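Local coordinates for PlaB phospholipase (PDB 6ZTI), which probably hydrolyses phospholipids as an alpha/beta-hydrolase virulence enzyme of Legionella pneumophila, and binds NAD(H), which drives tetramerization and so controls its activity, at residues Asn229-Lys234 with Ala248-Thr253; Asn320-Phe325 with Ile336-Ser341; Ile343-Ile348 with Val455-Gln460. All coordinates share one frame; numbering follows the deposited sequence.

In the fold
Contacts 1 and 3 belong to one mixed beta sheet. Contact 1 pairs 231-238 with 245-252 as an antiparallel hairpin. Contact 3 pairs 340-349 with 452-463 in parallel. Strand 452-463 also neighbours 231-238, and Leu233 O is probably hydrogen-bonded to Glu456 N, so the two contacts touch. Contact 3 is buried and mostly apolar, with one salt bridge. Contact 1 is partly buried: a tyrosine-threonine end gives way to exposed lysine and arginine. Contact 2 lies on the surface, its centre about 30 Å from that of contact 3, though both use strand 340-349. Its chemistry is largely polar, with a single backbone hydrogen bond.

Contact 1: Asn229-Lys234 with Ala248-Thr253; sequences NYSLLK and AKMTRT
Tyr230 and Thr253 meet at the tight, buried end of an antiparallel beta hairpin, formed by strands 231-238 and 245-252. Thr253 lays its methyl over one face of the Tyr230 ring, with CG2 3.6 Å from the ring centroid, a CH-pi contact. The ring reaches this place because CG of Tyr230 sits between its backbone N and carbonyl carbon (chi1 55°). Two bonds join the same residues. Tyr230 N donates to Thr253 OG1 at 3.2 Å, and Thr253 N donates to Tyr230 O at 3.1 Å. Thr253 OG1 is also bonded to Met228 O. Beyond the segments, Tyr230 OH is bonded to Asn177 O, and His134 meets the ring edge-to-face.

Past this end the strands pair regularly. Leu232 and Thr251 form a hydrogen-bonded pair, as do Lys234 and Lys249. The shortest backbone bond runs from Leu232 N to Thr251 O, at 2.7 Å. Leu232 packs against Trp174 of helix 171-180 and Leu181, on the face it shares with Thr251.

The other end and the outer strand are looser. Lys249 is exposed, and the end of its side chain leads away from the opposite strand. Met250 is partly exposed on the face with Leu233. Its chain turns at the last torsion (chi3 -83°), which brings CE to 4.1 Å from Leu233 CB. Exposed Arg252 runs extended along Asn229-Ser231, and Glu451 takes its NH2 in a salt bridge. The backbone at Asn229-Tyr230 lies over one face of its guanidinium, toward the rim. Ser231 OG sits at the edge of that group, near its plane, and takes a weak hydrogen bond from Arg252 NH1 at 3.3 Å.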
# COMPACT_ATOMS: atom_id res chain seq x y z
N ASN B 229 23.78 -25.95 -12.74
CA ASN B 229 24.86 -25.43 -13.57
C ASN B 229 24.43 -24.03 -14.00
O ASN B 229 23.56 -23.87 -14.85
CB ASN B 229 25.11 -26.32 -14.79
CG ASN B 229 25.50 -27.75 -14.42
OD1 ASN B 229 26.58 -27.99 -13.88
ND2 ASN B 229 24.64 -28.69 -14.73
N TYR B 230 25.01 -23.00 -13.37
CA TYR B 230 24.67 -21.63 -13.69
C TYR B 230 25.88 -20.75 -13.44
O TYR B 230 26.84 -21.14 -12.76
CB TYR B 230 23.47 -21.12 -12.88
CG TYR B 230 23.63 -21.27 -11.38
CD1 TYR B 230 23.28 -22.45 -10.75
CD2 TYR B 230 24.13 -20.23 -10.59
CE1 TYR B 230 23.42 -22.61 -9.39
CE2 TYR B 230 24.26 -20.39 -9.21
CZ TYR B 230 23.90 -21.59 -8.63
OH TYR B 230 24.03 -21.82 -7.28
N SER B 231 25.81 -19.52 -13.93
CA SER B 231 26.86 -18.53 -13.76
C SER B 231 26.32 -17.29 -13.09
O SER B 231 25.13 -16.97 -13.21
CB SER B 231 27.48 -18.14 -15.09
OG SER B 231 28.24 -19.22 -15.62
N LEU B 232 27.20 -16.59 -12.38
CA LEU B 232 26.94 -15.26 -11.85
C LEU B 232 27.87 -14.30 -12.58
O LEU B 232 29.10 -14.43 -12.49
CB LEU B 232 27.17 -15.21 -10.34
CG LEU B 232 27.25 -13.82 -9.72
CD1 LEU B 232 25.97 -13.05 -9.98
CD2 LEU B 232 27.51 -13.91 -8.23
N LEU B 233 27.29 -13.34 -13.30
CA LEU B 233 28.02 -12.33 -14.05
C LEU B 233 27.89 -11.02 -13.30
O LEU B 233 26.77 -10.55 -13.06
CB LEU B 233 27.48 -12.20 -15.47
CG LEU B 233 27.92 -10.99 -16.32
CD1 LEU B 233 29.38 -11.08 -16.72
CD2 LEU B 233 27.07 -10.92 -17.55
N LYS B 234 29.02 -10.46 -12.90
CA LYS B 234 29.07 -9.17 -12.24
C LYS B 234 29.56 -8.13 -13.23
O LYS B 234 30.66 -8.27 -13.80
CB LYS B 234 29.99 -9.19 -11.02
CG LYS B 234 29.52 -10.06 -9.88
CD LYS B 234 30.50 -9.93 -8.71
CE LYS B 234 30.16 -10.87 -7.56
NZ LYS B 234 28.88 -10.50 -6.88
N ALA B 248 33.78 -6.68 -16.12
CA ALA B 248 32.98 -7.89 -16.06
C ALA B 248 33.76 -9.00 -15.37
O ALA B 248 34.97 -9.16 -15.58
CB ALA B 248 32.55 -8.33 -17.46
N LYS B 249 33.06 -9.76 -14.54
CA LYS B 249 33.61 -10.94 -13.90
C LYS B 249 32.53 -12.00 -13.89
O LYS B 249 31.41 -11.72 -13.47
CB LYS B 249 34.07 -10.65 -12.47
CG LYS B 249 34.28 -11.93 -11.63
CD LYS B 249 35.26 -11.69 -10.50
CE LYS B 249 35.34 -12.89 -9.56
NZ LYS B 249 35.93 -12.53 -8.24
N MET B 250 32.86 -13.20 -14.36
CA MET B 250 31.90 -14.29 -14.39
C MET B 250 32.43 -15.44 -13.55
O MET B 250 33.61 -15.80 -13.64
CB MET B 250 31.62 -14.75 -15.82
CG MET B 250 30.56 -15.85 -15.91
SD MET B 250 30.18 -16.32 -17.61
CE MET B 250 28.99 -15.06 -18.04
N THR B 251 31.56 -16.00 -12.72
CA THR B 251 31.88 -17.17 -11.93
C THR B 251 30.79 -18.20 -12.17
O THR B 251 29.63 -17.86 -12.39
CB THR B 251 32.01 -16.85 -10.43
OG1 THR B 251 30.77 -16.33 -9.94
CG2 THR B 251 33.10 -15.82 -10.19
N ARG B 252 31.19 -19.46 -12.15
CA ARG B 252 30.29 -20.55 -12.49
C ARG B 252 30.37 -21.63 -11.43
O ARG B 252 31.42 -21.86 -10.82
CB ARG B 252 30.65 -21.11 -13.88
CG ARG B 252 29.57 -21.89 -14.50
CD ARG B 252 29.92 -22.28 -15.91
NE ARG B 252 29.09 -23.40 -16.33
CZ ARG B 252 27.86 -23.30 -16.81
NH1 ARG B 252 27.29 -22.12 -16.98
NH2 ARG B 252 27.20 -24.40 -17.15
N THR B 253 29.24 -22.29 -11.20
CA THR B 253 29.21 -23.43 -10.30
C THR B 253 30.03 -24.58 -10.89
O THR B 253 30.29 -24.62 -12.09
CB THR B 253 27.78 -23.92 -10.08
OG1 THR B 253 27.18 -24.19 -11.35
CG2 THR B 253 26.96 -22.88 -9.36
O HOH W 1 28.45 -25.92 -13.86
O HOH W 2 31.09 -13.12 -10.68

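Contact 2: Asn320-Phe325 with Ile336-Ser341; sequences NEHKEF and ITNRYS
His322 lies beside Ile336, Thr337 and Asn338, and its side chain can be followed outward along them. His322 CB is 3.9 Å from Thr337 O. CG stands at a similar distance from the same oxygen. CG is turned anti to the backbone N (chi1 173°), which carries the ring alongside the opposing segment. His322 CD2 meets two oxygens near the ring plane: Thr337 O at 3.2 Å and Asn338 OD1 at 3.1 Å. At the tip, His322 NE2 is 3.0 Å from Asn338 OD1 and 3.7 Å from the Ile336 CG2 methyl. The His322 and Asn338 side chains point the same way, with ring and amide planes 29° apart.

The backbone supplies one hydrogen bond, from Thr337 N to His322 O at 2.9 Å. It closes the open end of a surface beta hairpin, strands 323-327 and 332-336, where Lys323 and Ile336 form a non-hydrogen-bonded pair. A water bridges the two segments as well. It is hydrogen-bonded to Glu321 O and, at 2.6 Å, to Thr337 OG1.

Asn338 is held at two points: its N donates to Tyr340 OH, and its ND2 is bonded to Asp396 OD2. The contact lies close to the NAD sites: Arg202, which binds NAD, forms a salt bridge with Glu324. The contact is small and mixed, with one backbone bond, one bridging water and the Ile336 methyl against the ring. CD2, the carbon between CG and NE2, faces Thr337 O and Asn338 OD1, so this edge of the ring may be weakly attracted to them.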
# COMPACT_ATOMS: atom_id res chain seq x y z
N ASN B 320 12.93 -34.88 -29.26
CA ASN B 320 11.72 -35.67 -29.47
C ASN B 320 10.45 -34.93 -29.05
O ASN B 320 9.38 -35.18 -29.62
CB ASN B 320 11.80 -36.98 -28.68
CG ASN B 320 12.75 -37.99 -29.31
OD1 ASN B 320 13.16 -37.84 -30.46
ND2 ASN B 320 13.08 -39.04 -28.56
N GLU B 321 10.55 -34.04 -28.07
CA GLU B 321 9.40 -33.32 -27.54
C GLU B 321 9.26 -31.94 -28.14
O GLU B 321 8.37 -31.17 -27.72
CB GLU B 321 9.51 -33.24 -26.02
CG GLU B 321 9.58 -34.64 -25.38
CD GLU B 321 9.44 -34.63 -23.86
OE1 GLU B 321 9.60 -33.55 -23.25
OE2 GLU B 321 9.17 -35.71 -23.28
N HIS B 322 10.09 -31.61 -29.12
CA HIS B 322 10.07 -30.28 -29.73
C HIS B 322 8.69 -29.93 -30.27
O HIS B 322 8.27 -28.77 -30.19
CB HIS B 322 11.11 -30.23 -30.84
CG HIS B 322 11.08 -28.98 -31.64
ND1 HIS B 322 10.93 -28.98 -33.01
CD2 HIS B 322 11.19 -27.68 -31.28
CE1 HIS B 322 10.95 -27.74 -33.45
NE2 HIS B 322 11.11 -26.93 -32.42
N LYS B 323 8.00 -30.90 -30.85
CA LYS B 323 6.65 -30.69 -31.38
C LYS B 323 5.71 -31.72 -30.77
O LYS B 323 6.02 -32.91 -30.73
CB LYS B 323 6.61 -30.81 -32.91
CG LYS B 323 7.19 -29.61 -33.62
CD LYS B 323 6.89 -29.69 -35.12
CE LYS B 323 8.03 -29.15 -35.97
NZ LYS B 323 7.85 -27.71 -36.36
N GLU B 324 4.56 -31.25 -30.31
CA GLU B 324 3.54 -32.07 -29.68
C GLU B 324 2.21 -31.74 -30.33
O GLU B 324 1.87 -30.56 -30.46
CB GLU B 324 3.50 -31.80 -28.18
CG GLU B 324 2.41 -32.53 -27.38
CD GLU B 324 2.30 -31.99 -25.96
OE1 GLU B 324 2.94 -30.95 -25.67
OE2 GLU B 324 1.58 -32.60 -25.13
N PHE B 325 1.48 -32.77 -30.76
CA PHE B 325 0.18 -32.61 -31.39
C PHE B 325 -0.87 -33.24 -30.49
O PHE B 325 -0.75 -34.42 -30.13
CB PHE B 325 0.16 -33.25 -32.78
CG PHE B 325 1.02 -32.53 -33.78
CD1 PHE B 325 2.37 -32.84 -33.89
CD2 PHE B 325 0.50 -31.54 -34.58
CE1 PHE B 325 3.18 -32.16 -34.79
CE2 PHE B 325 1.30 -30.87 -35.49
CZ PHE B 325 2.64 -31.18 -35.59
N ILE B 336 4.87 -26.21 -29.53
CA ILE B 336 6.29 -26.18 -29.84
C ILE B 336 7.05 -25.85 -28.57
O ILE B 336 6.73 -24.87 -27.88
CB ILE B 336 6.60 -25.17 -30.95
CG1 ILE B 336 5.88 -25.57 -32.25
CG2 ILE B 336 8.11 -25.07 -31.16
CD1 ILE B 336 5.91 -24.50 -33.32
N THR B 337 8.04 -26.68 -28.25
CA THR B 337 8.86 -26.53 -27.06
C THR B 337 10.31 -26.49 -27.53
O THR B 337 10.80 -27.47 -28.09
CB THR B 337 8.65 -27.71 -26.09
OG1 THR B 337 7.24 -27.86 -25.81
CG2 THR B 337 9.40 -27.49 -24.80
N ASN B 338 10.98 -25.36 -27.32
CA ASN B 338 12.40 -25.27 -27.67
C ASN B 338 13.22 -25.47 -26.40
O ASN B 338 12.82 -26.24 -25.53
CB ASN B 338 12.70 -23.93 -28.35
CG ASN B 338 12.09 -23.84 -29.74
OD1 ASN B 338 12.15 -24.80 -30.52
ND2 ASN B 338 11.47 -22.71 -30.05
N ARG B 339 14.36 -24.80 -26.30
CA ARG B 339 15.16 -24.75 -25.08
C ARG B 339 15.28 -23.29 -24.67
O ARG B 339 15.31 -22.40 -25.53
CB ARG B 339 16.53 -25.39 -25.30
CG ARG B 339 16.43 -26.72 -26.01
CD ARG B 339 17.76 -27.31 -26.32
NE ARG B 339 18.57 -26.43 -27.15
CZ ARG B 339 19.86 -26.62 -27.38
NH1 ARG B 339 20.49 -27.66 -26.84
NH2 ARG B 339 20.53 -25.76 -28.14
N TYR B 340 15.29 -23.04 -23.36
CA TYR B 340 15.12 -21.69 -22.84
C TYR B 340 16.21 -21.32 -21.83
O TYR B 340 16.81 -22.19 -21.20
CB TYR B 340 13.70 -21.56 -22.20
CG TYR B 340 12.61 -21.97 -23.18
CD1 TYR B 340 12.26 -23.29 -23.33
CD2 TYR B 340 11.95 -21.03 -23.97
CE1 TYR B 340 11.29 -23.68 -24.23
CE2 TYR B 340 10.99 -21.41 -24.88
CZ TYR B 340 10.66 -22.74 -25.00
OH TYR B 340 9.71 -23.16 -25.88
N SER B 341 16.46 -20.01 -21.72
CA SER B 341 17.42 -19.44 -20.78
C SER B 341 16.69 -18.46 -19.87
O SER B 341 15.77 -17.76 -20.30
CB SER B 341 18.56 -18.72 -21.49
OG SER B 341 19.18 -19.57 -22.45
O HOH W 3 6.24 -29.49 -27.58

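Contact 3: Ile343-Ile348 with Val455-Gln460; sequences IIFRLI and VEIMLQ
Arg346 and Glu456 form a salt bridge across two neighbouring strands, with Arg346 NH1 2.6 Å from Glu456 OE1. The two side chains run side by side. Their planes are 54° apart, and NH1 meets OE1 from above the carboxylate plane. The N-H...O angle is only 133°, so the bond is bent. Both side chains leave anti to the backbone N (chi1 -174° in Arg346). The extended Arg346 runs past Glu456, and NH1, on the CD side of the guanidinium, meets OE1. Ile348 packs beside the pair, with CD1 3.8 Å from Glu456 CD.

The strands are parallel, 340-349 beside 452-463 in the mixed sheet, and a ladder of backbone bonds fixes the facing pairs. Val455 N donates to Ile344 O at 2.8 Å, and Arg346 N to Val455 O at 2.8 Å.

The opposite face is apolar. Ile343 CG2 meets Val455 CG2 at 3.6 Å and also lies over one face of the Phe345 ring. Phe345 CD1 comes to 3.9 Å from Val455 CB. Leu347 CD1 touches both Ile457 CG2 and Leu459 CG.

Further out, Trp174 of helix 171-180 touches both charged side chains, and Lys234 adds a long, weak ion pair to Glu456 OE2. Phe415 of strand 412-419 meets the Phe345 ring edge-to-face. Leu360 and Tyr393, which bind NAD, also lie against Phe345.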
# COMPACT_ATOMS: atom_id res chain seq x y z
N ILE B 343 17.29 -15.30 -17.09
CA ILE B 343 18.20 -14.28 -16.59
C ILE B 343 17.55 -13.67 -15.37
O ILE B 343 16.39 -13.26 -15.41
CB ILE B 343 18.48 -13.20 -17.65
CG1 ILE B 343 18.85 -13.83 -18.99
CG2 ILE B 343 19.60 -12.27 -17.14
CD1 ILE B 343 19.20 -12.80 -20.05
N ILE B 344 18.29 -13.63 -14.27
CA ILE B 344 17.86 -12.92 -13.07
C ILE B 344 18.77 -11.70 -12.94
O ILE B 344 19.97 -11.85 -12.72
CB ILE B 344 17.93 -13.80 -11.81
CG1 ILE B 344 17.08 -15.06 -11.98
CG2 ILE B 344 17.41 -13.01 -10.56
CD1 ILE B 344 17.36 -16.13 -10.93
N PHE B 345 18.20 -10.51 -13.10
CA PHE B 345 18.97 -9.27 -12.97
C PHE B 345 18.85 -8.73 -11.56
O PHE B 345 17.76 -8.70 -10.97
CB PHE B 345 18.50 -8.18 -13.94
CG PHE B 345 18.68 -8.51 -15.40
CD1 PHE B 345 19.85 -8.21 -16.06
CD2 PHE B 345 17.64 -9.07 -16.12
CE1 PHE B 345 19.99 -8.49 -17.39
CE2 PHE B 345 17.78 -9.36 -17.45
CZ PHE B 345 18.95 -9.07 -18.09
N ARG B 346 19.99 -8.31 -11.02
CA ARG B 346 20.08 -7.62 -9.75
C ARG B 346 20.74 -6.28 -10.00
O ARG B 346 21.91 -6.24 -10.41
CB ARG B 346 20.88 -8.44 -8.75
CG ARG B 346 20.88 -7.83 -7.37
CD ARG B 346 21.93 -8.47 -6.50
NE ARG B 346 21.76 -8.08 -5.11
CZ ARG B 346 22.73 -8.15 -4.21
NH1 ARG B 346 23.93 -8.60 -4.55
NH2 ARG B 346 22.48 -7.78 -2.96
N LEU B 347 20.00 -5.21 -9.77
CA LEU B 347 20.46 -3.85 -10.03
C LEU B 347 20.75 -3.14 -8.72
O LEU B 347 19.84 -2.88 -7.92
CB LEU B 347 19.39 -3.08 -10.81
CG LEU B 347 19.77 -2.34 -12.09
CD1 LEU B 347 21.20 -1.82 -12.06
CD2 LEU B 347 19.53 -3.25 -13.29
N ILE B 348 22.01 -2.75 -8.52
CA ILE B 348 22.46 -2.09 -7.31
C ILE B 348 23.36 -0.92 -7.70
O ILE B 348 23.67 -0.70 -8.88
CB ILE B 348 23.21 -3.05 -6.37
CG1 ILE B 348 24.34 -3.75 -7.12
CG2 ILE B 348 22.24 -4.10 -5.80
CD1 ILE B 348 25.26 -4.56 -6.22
N VAL B 455 22.78 -12.01 -13.08
CA VAL B 455 23.48 -10.84 -13.61
C VAL B 455 23.36 -9.74 -12.58
O VAL B 455 22.28 -9.17 -12.39
CB VAL B 455 22.91 -10.40 -14.97
CG1 VAL B 455 23.73 -9.21 -15.53
CG2 VAL B 455 22.91 -11.56 -15.97
N GLU B 456 24.46 -9.44 -11.90
CA GLU B 456 24.48 -8.35 -10.93
C GLU B 456 25.11 -7.14 -11.60
O GLU B 456 26.28 -7.17 -11.99
CB GLU B 456 25.27 -8.74 -9.68
CG GLU B 456 25.31 -7.64 -8.64
CD GLU B 456 26.09 -8.04 -7.40
OE1 GLU B 456 25.51 -8.74 -6.55
OE2 GLU B 456 27.27 -7.66 -7.30
N ILE B 457 24.33 -6.07 -11.74
CA ILE B 457 24.83 -4.84 -12.35
C ILE B 457 24.94 -3.78 -11.26
O ILE B 457 23.93 -3.43 -10.62
CB ILE B 457 23.93 -4.37 -13.50
CG1 ILE B 457 23.87 -5.44 -14.61
CG2 ILE B 457 24.44 -3.05 -14.06
CD1 ILE B 457 22.68 -5.35 -15.47
N MET B 458 26.15 -3.29 -11.02
CA MET B 458 26.41 -2.24 -10.03
C MET B 458 26.77 -0.95 -10.75
O MET B 458 27.83 -0.86 -11.39
CB MET B 458 27.53 -2.65 -9.08
CG MET B 458 27.75 -1.63 -7.95
SD MET B 458 29.31 -1.80 -7.09
CE MET B 458 28.93 -3.12 -5.95
N LEU B 459 25.92 0.07 -10.62
CA LEU B 459 26.15 1.39 -11.18
C LEU B 459 26.82 2.30 -10.16
O LEU B 459 26.68 2.12 -8.95
CB LEU B 459 24.84 2.03 -11.63
CG LEU B 459 23.97 1.25 -12.63
CD1 LEU B 459 22.82 2.10 -13.09
CD2 LEU B 459 24.80 0.82 -13.82
N GLN B 460 27.55 3.30 -10.66
CA GLN B 460 28.16 4.31 -9.81
C GLN B 460 27.13 5.39 -9.50
O GLN B 460 26.49 5.93 -10.41
CB GLN B 460 29.38 4.94 -10.49
CG GLN B 460 30.62 4.07 -10.53
CD GLN B 460 31.79 4.77 -11.18
OE1 GLN B 460 31.62 5.51 -12.15
NE2 GLN B 460 32.98 4.55 -10.65